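Local atomic coordinates of sensory box/GGDEF family protein (Vibrio cholerae serotype O1, PDB entry 6EIB), a protein that makes the bacterial second messenger c-di-GMP from two molecules of GTP through its magnesium-dependent GGDEF-type cyclase domain, and is involved in biofilm formation. Residues A15-A20 with E81-L86; L31-I36 with A134-R139. All coordinates share one frame; numbering follows the deposited sequence.

Contact 1 (A15-A20 with E81-L86); sequences ADFRAA and EFIIVL
A20 N donates a 2.8 Å hydrogen bond to D16 O, closing the helical turn from which F17 reaches across to V85 and I83; the contact itself has no hydrogen bond and is wholly apolar. V85 lays its CG2 methyl almost centrally over one face of the F17 ring, 3.6 Å from the ring centroid and 10° off the normal, a CH-pi contact. The other branch, CG1, lies beside the CD1-CE1 bond, 3.8 Å from F17 CD1, and the forked valine thus meets the ring with both methyls. Because CG of F17 stands opposite the backbone N (chi1 -165°), the ring swings out from the helix toward the strand, although the base of the side chain does not aim there. I83 extends its longer branch to put CD1 3.9 Å from F17 CE2, approaching the ring obliquely. Strand alternation selects these partners: I83 and V85 face helix 10-27, whereas F82, I84 and L86 belong to the other side of the sheet, F82 standing edge-to-face with F64. The arrangement belongs to the GGDEF domain, a mixed sheet covered by helices, in which strands 73-76 and 81-87 form the hairpin carrying the signature, here GGEEF. E81 and F82 end that signature, following E80, the predicted proton acceptor. Branched aliphatic residues suit a strand and offer methyls to a flat ring. I133 and L31 also touch F17, and V85 packs on F73, next to the disulfide-bonded C74.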
loop_
_atom_site.group_PDB
_atom_site.type_symbol
_atom_site.label_atom_id
_atom_site.label_comp_id
_atom_site.label_asym_id
_atom_site.label_seq_id
_atom_site.Cartn_x
_atom_site.Cartn_y
_atom_site.Cartn_z
ATOM N N ALA A 15 10.416 -7.755 -8.249
ATOM C CA ALA A 15 11.676 -7.511 -8.976
ATOM C C ALA A 15 12.050 -6.032 -8.958
ATOM O O ALA A 15 13.209 -5.703 -8.761
ATOM C CB ALA A 15 11.588 -8.016 -10.423
ATOM N N ASP A 16 11.088 -5.133 -9.188
ATOM C CA ASP A 16 11.394 -3.704 -9.126
ATOM C C ASP A 16 11.827 -3.320 -7.706
ATOM O O ASP A 16 12.767 -2.538 -7.507
ATOM C CB ASP A 16 10.186 -2.861 -9.573
ATOM C CG ASP A 16 9.979 -2.883 -11.088
ATOM O OD1 ASP A 16 10.958 -3.158 -11.805
ATOM O OD2 ASP A 16 8.850 -2.632 -11.556
ATOM N N PHE A 17 11.157 -3.890 -6.719
ATOM C CA PHE A 17 11.474 -3.616 -5.320
ATOM C C PHE A 17 12.913 -4.071 -4.992
ATOM O O PHE A 17 13.670 -3.344 -4.337
ATOM C CB PHE A 17 10.455 -4.340 -4.422
ATOM C CG PHE A 17 10.443 -3.878 -2.999
ATOM C CD1 PHE A 17 11.260 -2.845 -2.575
ATOM C CD2 PHE A 17 9.589 -4.494 -2.077
ATOM C CE1 PHE A 17 11.246 -2.429 -1.241
ATOM C CE2 PHE A 17 9.548 -4.094 -0.747
ATOM C CZ PHE A 17 10.373 -3.081 -0.315
ATOM N N ARG A 18 13.286 -5.273 -5.419
ATOM C CA ARG A 18 14.665 -5.747 -5.212
ATOM C C ARG A 18 15.713 -4.865 -5.923
ATOM O O ARG A 18 16.808 -4.657 -5.401
ATOM C CB ARG A 18 14.840 -7.195 -5.674
ATOM C CG ARG A 18 14.166 -8.202 -4.720
ATOM C CD ARG A 18 14.547 -9.684 -4.961
ATOM N NE ARG A 18 13.906 -10.458 -3.888
ATOM C CZ ARG A 18 14.400 -10.574 -2.661
ATOM N NH1 ARG A 18 15.567 -10.008 -2.359
ATOM N NH2 ARG A 18 13.720 -11.255 -1.731
ATOM N N ALA A 19 15.412 -4.403 -7.125
ATOM C CA ALA A 19 16.400 -3.557 -7.822
ATOM C C ALA A 19 16.498 -2.209 -7.101
ATOM O O ALA A 19 17.587 -1.632 -6.965
ATOM C CB ALA A 19 16.027 -3.393 -9.264
ATOM N N ALA A 20 15.351 -1.714 -6.643
ATOM C CA ALA A 20 15.279 -0.460 -5.876
ATOM C C ALA A 20 16.045 -0.515 -4.559
ATOM O O ALA A 20 16.706 0.448 -4.180
ATOM C CB ALA A 20 13.804 -0.094 -5.595
ATOM N N GLU A 81 -4.499 -6.989 -0.596
ATOM C CA GLU A 81 -3.342 -6.331 -0.010
ATOM C C GLU A 81 -2.474 -5.780 -1.131
ATOM O O GLU A 81 -2.225 -6.454 -2.123
ATOM C CB GLU A 81 -2.507 -7.270 0.878
ATOM C CG GLU A 81 -1.365 -6.527 1.650
ATOM C CD GLU A 81 -0.408 -7.492 2.396
ATOM O OE1 GLU A 81 -0.914 -8.552 2.830
ATOM O OE2 GLU A 81 0.837 -7.212 2.491
ATOM N N PHE A 82 -2.041 -4.550 -0.956
ATOM C CA PHE A 82 -1.168 -3.883 -1.913
ATOM C C PHE A 82 0.086 -3.456 -1.245
ATOM O O PHE A 82 0.144 -3.288 -0.016
ATOM C CB PHE A 82 -1.840 -2.635 -2.529
ATOM C CG PHE A 82 -2.965 -2.955 -3.452
ATOM C CD1 PHE A 82 -4.251 -3.221 -2.955
ATOM C CD2 PHE A 82 -2.744 -3.010 -4.820
ATOM C CE1 PHE A 82 -5.294 -3.526 -3.826
ATOM C CE2 PHE A 82 -3.767 -3.313 -5.691
ATOM C CZ PHE A 82 -5.053 -3.565 -5.199
ATOM N N ILE A 83 1.096 -3.244 -2.072
ATOM C CA ILE A 83 2.311 -2.660 -1.602
ATOM C C ILE A 83 2.673 -1.513 -2.548
ATOM O O ILE A 83 2.517 -1.638 -3.763
ATOM C CB ILE A 83 3.392 -3.746 -1.539
ATOM C CG1 ILE A 83 4.720 -3.235 -0.997
ATOM C CG2 ILE A 83 3.641 -4.266 -2.917
ATOM C CD1 ILE A 83 5.691 -4.452 -0.723
ATOM N N ILE A 84 3.123 -0.404 -1.975
ATOM C CA ILE A 84 3.649 0.705 -2.757
ATOM C C ILE A 84 5.082 0.951 -2.339
ATOM O O ILE A 84 5.381 1.116 -1.153
ATOM C CB ILE A 84 2.819 1.967 -2.569
ATOM C CG1 ILE A 84 1.368 1.681 -2.939
ATOM C CG2 ILE A 84 3.351 3.137 -3.450
ATOM C CD1 ILE A 84 0.435 2.778 -2.504
ATOM N N VAL A 85 5.962 1.003 -3.333
ATOM C CA VAL A 85 7.364 1.246 -3.071
ATOM C C VAL A 85 7.754 2.582 -3.610
ATOM O O VAL A 85 7.518 2.850 -4.792
ATOM C CB VAL A 85 8.247 0.144 -3.709
ATOM C CG1 VAL A 85 9.762 0.496 -3.573
ATOM C CG2 VAL A 85 7.908 -1.221 -3.072
ATOM N N LEU A 86 8.332 3.432 -2.757
ATOM C CA LEU A 86 8.646 4.814 -3.174
ATOM C C LEU A 86 10.151 5.085 -3.155
ATOM O O LEU A 86 10.753 5.165 -2.090
ATOM C CB LEU A 86 7.937 5.839 -2.287
ATOM C CG LEU A 86 6.416 5.936 -2.105
ATOM C CD1 LEU A 86 6.096 6.868 -0.954
ATOM C CD2 LEU A 86 5.767 6.536 -3.325
#

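Contact 2 (L31-I36 with A134-R139); sequences LSCISI and ADIYRR. With SO4 (sulfate ion), chain G.
Strand 31-36 and helix 134-139 run in broadly the same direction, their axes 8.5 Å apart at closest and crossing at -46°, with C33 and I136 the nearest pair of CA atoms at 7.1 Å. At that point I136 CG2 presses on C33 CB at 3.5 Å, tighter than usual for two carbons, while C33 SG stays 4.2 Å from the same methyl. The other branch of I136, carried beside the backbone N, ends in CD1, which meets L31 CD2 at 4.2 Å as the two side chains cross at about a right angle. Toward the C-terminal end of the strand segment, Y137 passes its CE1 obliquely by S35 OG, 3.9 Å away. Both hydroxyls bond elsewhere: S35 OG with S140 OG, and Y137 OH with OE2 of E81, so each polar tip is satisfied within an otherwise apolar interface. On the outer side, the extended R138 sends NH2 to a sulfate probably from the crystallisation liquor through two bent hydrogen bonds, to O1 at 2.8 Å (134°) and, more weakly, to O3 at 2.9 Å (137°); Y158 and Q142 also bind this ion. The strand belongs to the middle of the GGDEF-domain sheet, with backbone bonds to strands 81-87 and 119-125 on its two flanks, and helix 133-148 shares the covering of its face with helix 10-27, whose F21 touches I136 and whose A20 and A24 touch L31.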
loop_
_atom_site.group_PDB
_atom_site.type_symbol
_atom_site.label_atom_id
_atom_site.label_comp_id
_atom_site.label_asym_id
_atom_site.label_seq_id
_atom_site.Cartn_x
_atom_site.Cartn_y
_atom_site.Cartn_z
ATOM N N LEU A 31 14.285 4.760 0.966
ATOM C CA LEU A 31 13.408 3.924 0.166
ATOM C C LEU A 31 12.236 3.523 1.037
ATOM O O LEU A 31 12.432 2.750 1.954
ATOM C CB LEU A 31 14.133 2.641 -0.294
ATOM C CG LEU A 31 13.339 1.586 -1.067
ATOM C CD1 LEU A 31 12.835 2.122 -2.383
ATOM C CD2 LEU A 31 14.138 0.294 -1.308
ATOM N N SER A 32 11.024 3.931 0.686
ATOM C CA SER A 32 9.868 3.668 1.567
ATOM C C SER A 32 8.915 2.620 1.025
ATOM O O SER A 32 8.846 2.359 -0.178
ATOM C CB SER A 32 9.092 4.969 1.830
ATOM O OG SER A 32 9.825 5.866 2.655
ATOM N N CYS A 33 8.158 2.005 1.943
ATOM C CA CYS A 33 7.327 0.900 1.574
ATOM C C CYS A 33 5.995 1.044 2.297
ATOM O O CYS A 33 5.991 1.220 3.505
ATOM C CB CYS A 33 8.028 -0.406 1.969
ATOM S SG CYS A 33 7.112 -1.874 1.568
ATOM N N ILE A 34 4.890 1.006 1.559
ATOM C CA ILE A 34 3.546 1.066 2.189
ATOM C C ILE A 34 2.799 -0.202 1.914
ATOM O O ILE A 34 2.659 -0.592 0.755
ATOM C CB ILE A 34 2.671 2.219 1.637
ATOM C CG1 ILE A 34 3.382 3.570 1.767
ATOM C CG2 ILE A 34 1.309 2.244 2.398
ATOM C CD1 ILE A 34 2.748 4.712 0.843
ATOM N N SER A 35 2.291 -0.826 2.967
ATOM C CA SER A 35 1.446 -1.997 2.846
ATOM C C SER A 35 0.020 -1.616 3.134
ATOM O O SER A 35 -0.239 -0.965 4.136
ATOM C CB SER A 35 1.865 -3.097 3.840
ATOM O OG SER A 35 3.173 -3.545 3.553
ATOM N N ILE A 36 -0.893 -1.977 2.249
ATOM C CA ILE A 36 -2.287 -1.562 2.367
ATOM C C ILE A 36 -3.159 -2.768 2.318
ATOM O O ILE A 36 -2.900 -3.664 1.538
ATOM C CB ILE A 36 -2.680 -0.577 1.240
ATOM C CG1 ILE A 36 -2.028 0.775 1.497
ATOM C CG2 ILE A 36 -4.217 -0.400 1.172
ATOM C CD1 ILE A 36 -2.172 1.761 0.333
ATOM N N ALA A 134 12.733 -8.308 2.149
ATOM C CA ALA A 134 11.886 -8.923 3.187
ATOM C C ALA A 134 12.081 -8.226 4.540
ATOM O O ALA A 134 11.166 -8.200 5.370
ATOM C CB ALA A 134 12.179 -10.462 3.308
ATOM N N ASP A 135 13.252 -7.649 4.789
ATOM C CA ASP A 135 13.448 -6.899 6.049
ATOM C C ASP A 135 12.530 -5.676 6.113
ATOM O O ASP A 135 12.118 -5.253 7.205
ATOM C CB ASP A 135 14.884 -6.414 6.219
ATOM C CG ASP A 135 15.867 -7.557 6.526
ATOM O OD1 ASP A 135 15.513 -8.412 7.371
ATOM O OD2 ASP A 135 16.964 -7.570 5.907
ATOM N N ILE A 136 12.306 -5.048 4.962
ATOM C CA ILE A 136 11.440 -3.852 4.897
ATOM C C ILE A 136 9.962 -4.264 4.971
ATOM O O ILE A 136 9.201 -3.712 5.767
ATOM C CB ILE A 136 11.685 -3.038 3.613
ATOM C CG1 ILE A 136 13.152 -2.604 3.539
ATOM C CG2 ILE A 136 10.799 -1.756 3.576
ATOM C CD1 ILE A 136 13.513 -1.734 2.263
ATOM N N TYR A 137 9.580 -5.229 4.137
ATOM C CA TYR A 137 8.205 -5.721 4.107
ATOM C C TYR A 137 7.746 -6.202 5.484
ATOM O O TYR A 137 6.595 -5.959 5.890
ATOM C CB TYR A 137 8.057 -6.895 3.104
ATOM C CG TYR A 137 6.635 -7.449 3.155
ATOM C CD1 TYR A 137 5.587 -6.750 2.563
ATOM C CD2 TYR A 137 6.322 -8.588 3.893
ATOM C CE1 TYR A 137 4.259 -7.203 2.641
ATOM C CE2 TYR A 137 4.983 -9.043 3.993
ATOM C CZ TYR A 137 3.964 -8.344 3.350
ATOM O OH TYR A 137 2.621 -8.752 3.409
ATOM N N ARG A 138 8.632 -6.878 6.207
ATOM C CA ARG A 138 8.317 -7.338 7.561
ATOM C C ARG A 138 7.871 -6.171 8.451
ATOM O O ARG A 138 6.916 -6.289 9.249
ATOM C CB ARG A 138 9.525 -8.054 8.175
ATOM C CG ARG A 138 9.359 -8.329 9.608
ATOM C CD ARG A 138 10.587 -8.957 10.183
ATOM N NE ARG A 138 10.360 -9.219 11.594
ATOM C CZ ARG A 138 10.646 -8.336 12.541
ATOM N NH1 ARG A 138 11.193 -7.164 12.204
ATOM N NH2 ARG A 138 10.408 -8.636 13.810
ATOM N N ARG A 139 8.544 -5.028 8.312
ATOM C CA ARG A 139 8.212 -3.867 9.145
ATOM C C ARG A 139 6.926 -3.178 8.669
ATOM O O ARG A 139 6.108 -2.782 9.492
ATOM C CB ARG A 139 9.382 -2.873 9.183
ATOM C CG ARG A 139 10.615 -3.368 9.967
ATOM C CD ARG A 139 11.604 -2.275 10.135
ATOM N NE ARG A 139 12.052 -1.801 8.832
ATOM C CZ ARG A 139 13.201 -2.177 8.260
ATOM N NH1 ARG A 139 14.020 -3.005 8.903
ATOM N NH2 ARG A 139 13.547 -1.698 7.065
HETATM S S SO4 G . 10.617 -6.511 16.317
HETATM O O1 SO4 G . 9.739 -6.266 15.181
HETATM O O2 SO4 G . 10.127 -5.748 17.459
HETATM O O3 SO4 G . 10.586 -7.933 16.663
HETATM O O4 SO4 G . 11.968 -6.091 15.964
#

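Both contacts are buried and lie on the same sheet, their centres about 8 Å apart: contact 1 brings helix 10-27 to strand 81-87, contact 2 brings helix 133-148 to the neighbouring strand 31-38. The strands are joined directly, as by I34 N and I84 O at 2.8 Å, and V85 CG1 packs on L31 CD1 at 3.7 Å, so the two apolar layers are continuous. F17 bridges them further by touching I136. Their chemistry diverges with place: contact 1 is an aromatic face against methyls, while contact 2 sets aliphatic packing and a cysteine beside a serine hydroxyl and a tyrosine ring, whose own hydroxyl bonds back to E81 of contact 1, and extends, through R138, to the surface.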